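Local atomic coordinates of aminoglycoside 6-adenylyltransferase (Bacillus subtilis, PDB entry 2PBE), a protein that transfers AMP from ATP to O-6 of streptomycin or streptidine, or GMP from GTP to streptomycin, conferring resistance to streptomycin. Residues A197-I200 and A201-G205; K215-K218 and R219-N223; G237-E240 and M241-S244; G273-K276 and Y277-I281. One frame throughout, in Å; residues are numbered along the deposited sequence.

Overall arrangement
All four contacts are local, each between residues a few positions apart. Contacts 1 and 2 lie nearest the centre of the chain and touch each other, M217 of contact 2 packing on A197 of contact 1, where helix 177-204 meets the loop after strand 207-209. Contacts 3 and 4 sit about 16 Å apart, centre to centre, in two successive helices of the C-terminal half, and both rest on helix 151-173. Contact 4 is a surface contact; the others are partly buried. Their chemistry also differs: an amide over an imidazole in contact 1, aromatic and selenomethionine packing in contact 2, a salt bridge in contact 3, small aliphatic groups in contact 4.

Contact 1 (A197-I200 and A201-G205); sequences AWHI and ASQKG
H199 and Q203, one turn apart in the last part of helix 177-204, make the main side-chain contact. The Q203 amide comes over one face of the imidazole, displaced toward the rim, with Q203 CD 3.9 Å above the ring plane of H199. The two planes stand 54° apart, so the groups are neither stacked flat nor perpendicular. Q203 NE2 is 3.5 Å from H199 NE2. The imidazole reaches this place because CG of H199 is anti to the backbone N (chi1 178°), while a bend at chi2 folds the Q203 chain back over it.

A water bridges H199 and S202. It lies 2.8 Å from H199 ND1 and makes a weak bond of 3.2 Å to S202 OG, linking two side chains three residues apart.

Main-chain bonds hold the turn itself. A201 N donates to A197 O (2.8 Å) and K204 N to I200 O (3.3 Å). H199 O is shared, taking Q203 N at 3.2 Å and S202 N at 2.9 Å, the latter from above the carbonyl plane. G205 then leaves the helix with a positive phi of 93°, its N weakly bonded to A201 O.

Apolar packing and the surroundings place this helix end in the fold. A197 and W198 lie against I146 of strand 145-146, and A197 also meets M217. H199 faces helix 238-263, touching A258 and V259 with its ring against Y255, while I200 reaches toward Y220 and L221 of the neighbouring loop.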
loop_
_atom_site.group_PDB
_atom_site.type_symbol
_atom_site.label_atom_id
_atom_site.label_comp_id
_atom_site.label_asym_id
_atom_site.label_seq_id
_atom_site.Cartn_x
_atom_site.Cartn_y
_atom_site.Cartn_z
ATOM N N ALA A 197 -7.238 1.329 3.693
ATOM C CA ALA A 197 -6.110 2.133 3.251
ATOM C C ALA A 197 -6.534 3.592 3.153
ATOM O O ALA A 197 -5.775 4.488 3.537
ATOM C CB ALA A 197 -5.600 1.636 1.909
ATOM N N TRP A 198 -7.751 3.822 2.659
ATOM C CA TRP A 198 -8.264 5.188 2.524
ATOM C C TRP A 198 -8.402 5.825 3.904
ATOM O O TRP A 198 -8.273 7.044 4.065
ATOM C CB TRP A 198 -9.624 5.200 1.827
ATOM C CG TRP A 198 -9.595 5.056 0.303
ATOM C CD1 TRP A 198 -8.509 5.222 -0.516
ATOM C CD2 TRP A 198 -10.714 4.826 -0.564
ATOM N NE1 TRP A 198 -8.878 5.118 -1.835
ATOM C CE2 TRP A 198 -10.222 4.878 -1.904
ATOM C CE3 TRP A 198 -12.095 4.586 -0.349
ATOM C CZ2 TRP A 198 -11.062 4.697 -3.041
ATOM C CZ3 TRP A 198 -12.945 4.409 -1.479
ATOM C CH2 TRP A 198 -12.410 4.466 -2.813
ATOM N N HIS A 199 -8.685 4.995 4.900
ATOM C CA HIS A 199 -8.804 5.490 6.260
ATOM C C HIS A 199 -7.410 5.921 6.750
ATOM O O HIS A 199 -7.257 6.988 7.330
ATOM C CB HIS A 199 -9.366 4.389 7.161
ATOM C CG HIS A 199 -9.485 4.787 8.596
ATOM N ND1 HIS A 199 -10.264 5.844 9.008
ATOM C CD2 HIS A 199 -8.899 4.284 9.710
ATOM C CE1 HIS A 199 -10.150 5.980 10.319
ATOM N NE2 HIS A 199 -9.328 5.048 10.767
ATOM N N ILE A 200 -6.403 5.086 6.500
ATOM C CA ILE A 200 -5.028 5.364 6.934
ATOM C C ILE A 200 -4.591 6.653 6.221
ATOM O O ILE A 200 -3.987 7.565 6.812
ATOM C CB ILE A 200 -4.070 4.162 6.567
ATOM C CG1 ILE A 200 -4.444 2.880 7.335
ATOM C CG2 ILE A 200 -2.643 4.535 6.876
ATOM C CD1 ILE A 200 -4.421 3.008 8.892
ATOM N N ALA A 201 -4.917 6.722 4.933
ATOM C CA ALA A 201 -4.603 7.904 4.121
ATOM C C ALA A 201 -5.259 9.182 4.663
ATOM O O ALA A 201 -4.783 10.296 4.424
ATOM C CB ALA A 201 -5.046 7.677 2.719
ATOM N N SER A 202 -6.371 8.999 5.366
ATOM C CA SER A 202 -7.094 10.111 5.959
ATOM C C SER A 202 -6.271 10.647 7.106
ATOM O O SER A 202 -6.071 11.841 7.180
ATOM C CB SER A 202 -8.460 9.646 6.451
ATOM O OG SER A 202 -9.191 10.718 7.025
ATOM N N GLN A 203 -5.766 9.758 7.961
ATOM C CA GLN A 203 -4.964 10.182 9.111
ATOM C C GLN A 203 -3.798 11.072 8.665
ATOM O O GLN A 203 -3.758 12.284 8.942
ATOM C CB GLN A 203 -4.374 8.984 9.865
ATOM C CG GLN A 203 -5.045 7.634 9.655
ATOM C CD GLN A 203 -6.138 7.334 10.667
ATOM O OE1 GLN A 203 -7.047 8.144 10.884
ATOM N NE2 GLN A 203 -6.064 6.153 11.282
ATOM N N LYS A 204 -2.860 10.444 7.961
ATOM C CA LYS A 204 -1.646 11.083 7.485
ATOM C C LYS A 204 -1.774 12.053 6.326
ATOM O O LYS A 204 -1.122 13.094 6.310
ATOM C CB LYS A 204 -0.631 9.989 7.111
ATOM C CG LYS A 204 -0.673 8.693 7.942
ATOM C CD LYS A 204 -0.423 8.914 9.448
ATOM C CE LYS A 204 0.983 9.476 9.771
ATOM N NZ LYS A 204 1.163 10.918 9.409
ATOM N N GLY A 205 -2.562 11.691 5.323
ATOM C CA GLY A 205 -2.713 12.557 4.163
ATOM C C GLY A 205 -1.713 12.149 3.093
ATOM O O GLY A 205 -1.412 12.939 2.200
HETATM O O HOH W 1 -11.058 8.274 7.907
#

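Contact 2 (K215-K218 and R219-N223)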
loop_
_atom_site.group_PDB
_atom_site.type_symbol
_atom_site.label_atom_id
_atom_site.label_comp_id
_atom_site.label_asym_id
_atom_site.label_seq_id
_atom_site.Cartn_x
_atom_site.Cartn_y
_atom_site.Cartn_z
ATOM N N LYS A 215 1.060 -6.479 -0.839
ATOM C CA LYS A 215 2.224 -6.841 -0.022
ATOM C C LYS A 215 2.708 -5.784 0.979
ATOM O O LYS A 215 3.408 -6.114 1.931
ATOM C CB LYS A 215 3.394 -7.269 -0.934
ATOM C CG LYS A 215 3.853 -6.213 -1.940
ATOM C CD LYS A 215 4.535 -6.855 -3.148
ATOM C CE LYS A 215 5.999 -7.176 -2.909
ATOM N NZ LYS A 215 6.832 -5.947 -3.035
ATOM N N PHE A 216 2.334 -4.528 0.770
ATOM C CA PHE A 216 2.771 -3.446 1.661
ATOM C C PHE A 216 1.800 -3.065 2.771
ATOM O O PHE A 216 2.113 -2.233 3.615
ATOM C CB PHE A 216 3.085 -2.177 0.860
ATOM C CG PHE A 216 4.136 -2.349 -0.185
ATOM C CD1 PHE A 216 5.347 -3.010 0.108
ATOM C CD2 PHE A 216 3.937 -1.822 -1.472
ATOM C CE1 PHE A 216 6.363 -3.150 -0.873
ATOM C CE2 PHE A 216 4.941 -1.945 -2.482
ATOM C CZ PHE A 216 6.156 -2.613 -2.179
HETATM N N MSE A 217 0.628 -3.680 2.780
HETATM C CA MSE A 217 -0.381 -3.350 3.768
HETATM C C MSE A 217 -0.044 -3.591 5.234
HETATM O O MSE A 217 -0.543 -2.861 6.108
HETATM C CB MSE A 217 -1.695 -4.048 3.406
HETATM C CG MSE A 217 -2.435 -3.362 2.271
HETATM SE SE MSE A 217 -2.629 -1.430 2.557
HETATM C CE MSE A 217 -4.277 -1.372 3.585
ATOM N N LYS A 218 0.788 -4.593 5.517
ATOM C CA LYS A 218 1.170 -4.872 6.899
ATOM C C LYS A 218 2.005 -3.699 7.390
ATOM O O LYS A 218 2.100 -3.431 8.598
ATOM C CB LYS A 218 1.984 -6.165 6.999
ATOM C CG LYS A 218 1.986 -6.738 8.386
ATOM C CD LYS A 218 2.878 -7.955 8.472
ATOM C CE LYS A 218 2.647 -8.716 9.767
ATOM N NZ LYS A 218 2.670 -7.800 10.953
ATOM N N ARG A 219 2.609 -3.003 6.433
ATOM C CA ARG A 219 3.453 -1.857 6.735
ATOM C C ARG A 219 2.660 -0.560 6.787
ATOM O O ARG A 219 3.221 0.514 6.645
ATOM C CB ARG A 219 4.542 -1.721 5.678
ATOM C CG ARG A 219 5.782 -1.007 6.126
ATOM C CD ARG A 219 6.943 -1.916 5.850
ATOM N NE ARG A 219 6.750 -3.228 6.466
ATOM C CZ ARG A 219 6.652 -3.456 7.779
ATOM N NH1 ARG A 219 6.741 -2.455 8.656
ATOM N NH2 ARG A 219 6.410 -4.687 8.225
ATOM N N TYR A 220 1.358 -0.656 6.983
ATOM C CA TYR A 220 0.535 0.535 7.049
ATOM C C TYR A 220 -0.491 0.393 8.136
ATOM O O TYR A 220 -0.861 1.365 8.776
ATOM C CB TYR A 220 -0.173 0.750 5.734
ATOM C CG TYR A 220 0.722 1.353 4.688
ATOM C CD1 TYR A 220 1.198 2.686 4.814
ATOM C CD2 TYR A 220 1.140 0.590 3.569
ATOM C CE1 TYR A 220 2.076 3.246 3.844
ATOM C CE2 TYR A 220 2.015 1.120 2.606
ATOM C CZ TYR A 220 2.486 2.443 2.741
ATOM O OH TYR A 220 3.357 2.918 1.774
ATOM N N LEU A 221 -0.976 -0.834 8.315
ATOM C CA LEU A 221 -1.969 -1.146 9.330
ATOM C C LEU A 221 -1.283 -1.355 10.668
ATOM O O LEU A 221 -0.149 -1.846 10.722
ATOM C CB LEU A 221 -2.703 -2.433 8.960
ATOM C CG LEU A 221 -3.919 -2.465 8.043
ATOM C CD1 LEU A 221 -3.885 -1.324 7.057
ATOM C CD2 LEU A 221 -3.929 -3.801 7.320
ATOM N N SER A 222 -1.969 -0.977 11.733
ATOM C CA SER A 222 -1.455 -1.169 13.069
ATOM C C SER A 222 -1.633 -2.667 13.324
ATOM O O SER A 222 -2.148 -3.385 12.460
ATOM C CB SER A 222 -2.274 -0.362 14.069
ATOM O OG SER A 222 -3.614 -0.798 14.083
ATOM N N ASN A 223 -1.219 -3.143 14.490
ATOM C CA ASN A 223 -1.358 -4.564 14.777
ATOM C C ASN A 223 -2.818 -4.936 14.959
ATOM O O ASN A 223 -3.241 -6.048 14.598
ATOM C CB ASN A 223 -0.555 -4.940 16.020
ATOM C CG ASN A 223 0.917 -4.636 15.861
ATOM O OD1 ASN A 223 1.485 -4.840 14.776
ATOM N ND2 ASN A 223 1.546 -4.141 16.933
#
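The Y220 ring turns its edge to the preceding turn: M217 CA lies there, near the ring plane, and F216 CB meets Y220 CE2 at 3.9 Å. The same ring stacks with F208 of strand 207-209. Over the centre of the F216 ring lies the aliphatic part of its neighbour, K215 CG, 4.0 Å above one face, and F216 also packs on M10 of helix 6-19. The selenium of M217 is a looser neighbour of Y220, with M217 SE 4.4 Å from Y220 CD2.

The loop between strand 207-209 and helix 223-230 makes a short 3-10 turn from 217. R219 N bonds to F216 O at 3.0 Å, and M217 O takes two donors. Of these, L221 N approaches almost straight on (C=O...N angle 164°), whereas Y220 N, 3.0 Å from M217 O, sits above the carbonyl plane. S222 follows as N-cap of the helix: its OG caps a backbone N and its own N bonds to E225 OE1, as in a capping box.

Bends at chi2 and chi3 curl selenomethionine M217 around, so that M217 CE touches L221 CD1 at 3.5 Å. The cationic ends point elsewhere: R219 forms salt bridges with D11 and D15 of helix 6-19, and K218 makes a cation-pi contact with W226. M217 packs on L193 of helix 177-204.

Contact 3 (G237-E240 and M241-S244)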
loop_
_atom_site.group_PDB
_atom_site.type_symbol
_atom_site.label_atom_id
_atom_site.label_comp_id
_atom_site.label_asym_id
_atom_site.label_seq_id
_atom_site.Cartn_x
_atom_site.Cartn_y
_atom_site.Cartn_z
ATOM N N GLY A 237 -14.783 -24.617 4.832
ATOM C CA GLY A 237 -16.090 -24.998 5.300
ATOM C C GLY A 237 -17.126 -23.960 4.915
ATOM O O GLY A 237 -16.843 -22.767 4.908
ATOM N N TYR A 238 -18.336 -24.418 4.613
ATOM C CA TYR A 238 -19.393 -23.509 4.229
ATOM C C TYR A 238 -19.739 -22.501 5.306
ATOM O O TYR A 238 -19.948 -21.325 5.006
ATOM C CB TYR A 238 -20.649 -24.270 3.846
ATOM C CG TYR A 238 -20.659 -24.717 2.412
ATOM C CD1 TYR A 238 -20.070 -25.944 2.035
ATOM C CD2 TYR A 238 -21.216 -23.889 1.404
ATOM C CE1 TYR A 238 -20.023 -26.349 0.658
ATOM C CE2 TYR A 238 -21.170 -24.270 0.030
ATOM C CZ TYR A 238 -20.567 -25.498 -0.332
ATOM O OH TYR A 238 -20.486 -25.838 -1.660
ATOM N N GLN A 239 -19.823 -22.955 6.555
ATOM C CA GLN A 239 -20.154 -22.045 7.651
ATOM C C GLN A 239 -19.003 -21.103 7.947
ATOM O O GLN A 239 -19.221 -19.961 8.333
ATOM C CB GLN A 239 -20.530 -22.817 8.918
ATOM C CG GLN A 239 -21.608 -23.871 8.711
ATOM C CD GLN A 239 -22.751 -23.411 7.824
ATOM O OE1 GLN A 239 -23.420 -22.421 8.114
ATOM N NE2 GLN A 239 -22.985 -24.144 6.740
ATOM N N GLU A 240 -17.783 -21.580 7.769
ATOM C CA GLU A 240 -16.590 -20.768 8.013
ATOM C C GLU A 240 -16.553 -19.630 7.026
ATOM O O GLU A 240 -16.075 -18.537 7.320
ATOM C CB GLU A 240 -15.338 -21.615 7.849
ATOM C CG GLU A 240 -15.187 -22.695 8.896
ATOM C CD GLU A 240 -15.129 -22.126 10.303
ATOM O OE1 GLU A 240 -14.312 -21.210 10.529
ATOM O OE2 GLU A 240 -15.891 -22.599 11.177
HETATM N N MSE A 241 -17.061 -19.913 5.844
HETATM C CA MSE A 241 -17.109 -18.921 4.790
HETATM C C MSE A 241 -18.105 -17.821 5.111
HETATM O O MSE A 241 -17.805 -16.647 4.892
HETATM C CB MSE A 241 -17.472 -19.586 3.468
HETATM C CG MSE A 241 -16.263 -20.072 2.691
HETATM SE SE MSE A 241 -15.036 -18.592 2.263
HETATM C CE MSE A 241 -15.961 -17.846 0.722
ATOM N N TRP A 242 -19.274 -18.195 5.614
ATOM C CA TRP A 242 -20.286 -17.211 5.969
ATOM C C TRP A 242 -19.676 -16.287 7.011
ATOM O O TRP A 242 -19.901 -15.075 6.994
ATOM C CB TRP A 242 -21.531 -17.888 6.552
ATOM C CG TRP A 242 -22.484 -18.469 5.541
ATOM C CD1 TRP A 242 -22.713 -19.805 5.296
ATOM C CD2 TRP A 242 -23.359 -17.750 4.673
ATOM N NE1 TRP A 242 -23.678 -19.962 4.333
ATOM C CE2 TRP A 242 -24.102 -18.726 3.922
ATOM C CE3 TRP A 242 -23.601 -16.377 4.444
ATOM C CZ2 TRP A 242 -25.074 -18.371 2.953
ATOM C CZ3 TRP A 242 -24.575 -16.009 3.475
ATOM C CH2 TRP A 242 -25.302 -17.022 2.737
ATOM N N LYS A 243 -18.904 -16.885 7.917
ATOM C CA LYS A 243 -18.243 -16.147 8.985
ATOM C C LYS A 243 -17.253 -15.144 8.383
ATOM O O LYS A 243 -17.293 -13.958 8.708
ATOM C CB LYS A 243 -17.542 -17.146 9.916
ATOM C CG LYS A 243 -16.907 -16.538 11.168
ATOM C CD LYS A 243 -16.527 -17.597 12.211
ATOM C CE LYS A 243 -15.470 -18.590 11.739
ATOM N NZ LYS A 243 -15.060 -19.491 12.873
ATOM N N SER A 244 -16.385 -15.608 7.498
ATOM C CA SER A 244 -15.415 -14.727 6.860
ATOM C C SER A 244 -16.127 -13.548 6.201
ATOM O O SER A 244 -15.707 -12.410 6.346
ATOM C CB SER A 244 -14.620 -15.483 5.798
ATOM O OG SER A 244 -13.680 -16.364 6.384
#
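E240 and K243 run alongside one another in the same direction and close a salt bridge on the more open side of helix 238-263, bordering S234 and V235, with K243 the exposed member. K243 NZ comes 3.0 Å from E240 OE1, a weak hydrogen bond, and stays 3.6 Å from E240 OE2, which makes the grip one-sided. The lysine reaches it with CG anti to the backbone N (chi1 -175°) and a bend at chi3. Q239, also exposed, lays its amide obliquely beside the indole: Q239 OE1 is 3.9 Å from W242 CD1, with the planes 35° apart.

The opposite character belongs to M241, W242 and S244, which are buried. Selenomethionine M241 packs on I177, A180, I181 and L184 of helix 177-204. W242 lies on V169 and L172 of helix 151-173 and meets Y282 edge-to-face. S244 OG is hydrogen-bonded to S234 OG, while S244 N donates to E240 O at 3.0 Å.

At the helix start, G237 is the N-cap residue, and its O accepts M241 N at 3.0 Å. The first turns of the helix are thus amphipathic: charge on one side, M241 and W242 buried against two helices on the other.

Contact 4 (G273-K276 and Y277-I281); sequences GITK and YTEGI
Helix 270-283, the last of the chain, is amphipathic in this part, and I274 with T278 belongs to its inward side. These two side chains meet nearly perpendicularly, CG2 methyl to CG2 methyl, though the local model is doubtful because T278 CG2 crowds I274 O. Both residues pack on Y249 of helix 238-263, and I274 also lies on W162 and T278 on V169 of helix 151-173.

One residue further round, T275 and E279 extend next to each other in a common direction. The touching is slight, T275 CG2 being 4.0 Å from E279 OE2. In T275 a chi1 of -73° puts OG1 beside the backbone N and turns CG2 anti to it; OG1 is hydrogen-bonded there to D271 O one turn back and to R253 NH2 of helix 238-263. The threonine hydroxyl thus links two helices while its methyl just grazes the E279 carboxylate.

Y277 slants its ring forward and outward from the helix, with CG anti to the backbone N (chi1 178°). The Y277 side chain also touches K170 of helix 151-173.

Regular i to i+4 bonds run through the turn, with Y277 N on G273 O at 3.2 Å, E279 N on T275 O at 3.0 Å and G280 N on K276 O at 2.8 Å. K276 stretches its extended chain outward on the exposed side. Such a division, aliphatic groups inward and charged chains outward, is that of a surface helix laid against two others in a helical bundle.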
loop_
_atom_site.group_PDB
_atom_site.type_symbol
_atom_site.label_atom_id
_atom_site.label_comp_id
_atom_site.label_asym_id
_atom_site.label_seq_id
_atom_site.Cartn_x
_atom_site.Cartn_y
_atom_site.Cartn_z
ATOM N N GLY A 273 -29.268 -2.259 2.408
ATOM C CA GLY A 273 -29.974 -3.038 1.410
ATOM C C GLY A 273 -29.493 -4.474 1.322
ATOM O O GLY A 273 -30.302 -5.415 1.304
ATOM N N ILE A 274 -28.172 -4.658 1.280
ATOM C CA ILE A 274 -27.590 -5.990 1.175
ATOM C C ILE A 274 -27.578 -6.769 2.471
ATOM O O ILE A 274 -27.586 -8.000 2.469
ATOM C CB ILE A 274 -26.165 -5.916 0.571
ATOM C CG1 ILE A 274 -26.209 -5.165 -0.768
ATOM C CG2 ILE A 274 -25.599 -7.306 0.384
ATOM C CD1 ILE A 274 -27.336 -5.595 -1.736
ATOM N N THR A 275 -27.555 -6.054 3.581
ATOM C CA THR A 275 -27.601 -6.706 4.865
ATOM C C THR A 275 -28.980 -7.412 4.939
ATOM O O THR A 275 -29.038 -8.600 5.270
ATOM C CB THR A 275 -27.397 -5.666 6.006
ATOM O OG1 THR A 275 -26.019 -5.276 6.023
ATOM C CG2 THR A 275 -27.769 -6.231 7.374
ATOM N N LYS A 276 -30.071 -6.700 4.621
ATOM C CA LYS A 276 -31.403 -7.317 4.654
ATOM C C LYS A 276 -31.394 -8.528 3.742
ATOM O O LYS A 276 -31.843 -9.620 4.100
ATOM C CB LYS A 276 -32.498 -6.356 4.155
ATOM C CG LYS A 276 -32.810 -5.161 5.051
ATOM C CD LYS A 276 -34.016 -4.391 4.485
ATOM C CE LYS A 276 -34.238 -3.074 5.211
ATOM N NZ LYS A 276 -35.413 -2.353 4.668
ATOM N N TYR A 277 -30.850 -8.318 2.556
ATOM C CA TYR A 277 -30.777 -9.358 1.553
ATOM C C TYR A 277 -30.047 -10.625 1.991
ATOM O O TYR A 277 -30.672 -11.680 2.128
ATOM C CB TYR A 277 -30.140 -8.774 0.298
ATOM C CG TYR A 277 -29.969 -9.777 -0.814
ATOM C CD1 TYR A 277 -31.084 -10.279 -1.537
ATOM C CD2 TYR A 277 -28.676 -10.258 -1.146
ATOM C CE1 TYR A 277 -30.910 -11.250 -2.572
ATOM C CE2 TYR A 277 -28.489 -11.219 -2.177
ATOM C CZ TYR A 277 -29.602 -11.708 -2.881
ATOM O OH TYR A 277 -29.388 -12.640 -3.868
ATOM N N THR A 278 -28.743 -10.549 2.236
ATOM C CA THR A 278 -28.039 -11.767 2.632
ATOM C C THR A 278 -28.571 -12.354 3.943
ATOM O O THR A 278 -28.405 -13.546 4.210
ATOM C CB THR A 278 -26.505 -11.569 2.732
ATOM O OG1 THR A 278 -26.125 -11.426 4.105
ATOM C CG2 THR A 278 -26.063 -10.348 1.955
ATOM N N GLU A 279 -29.234 -11.529 4.744
ATOM C CA GLU A 279 -29.805 -12.012 5.989
ATOM C C GLU A 279 -30.998 -12.879 5.595
ATOM O O GLU A 279 -31.221 -13.941 6.170
ATOM C CB GLU A 279 -30.252 -10.838 6.859
ATOM C CG GLU A 279 -29.855 -10.970 8.333
ATOM C CD GLU A 279 -29.761 -9.624 9.069
ATOM O OE1 GLU A 279 -30.721 -8.817 9.004
ATOM O OE2 GLU A 279 -28.728 -9.374 9.731
ATOM N N GLY A 280 -31.749 -12.425 4.590
ATOM C CA GLY A 280 -32.908 -13.167 4.130
ATOM C C GLY A 280 -32.561 -14.570 3.688
ATOM O O GLY A 280 -33.253 -15.536 3.997
ATOM N N ILE A 281 -31.452 -14.679 2.974
ATOM C CA ILE A 281 -30.980 -15.958 2.456
ATOM C C ILE A 281 -30.268 -16.829 3.499
ATOM O O ILE A 281 -30.436 -18.056 3.505
ATOM C CB ILE A 281 -30.067 -15.699 1.237
ATOM C CG1 ILE A 281 -30.939 -15.142 0.102
ATOM C CG2 ILE A 281 -29.299 -16.962 0.833
ATOM C CD1 ILE A 281 -30.154 -14.465 -0.969
#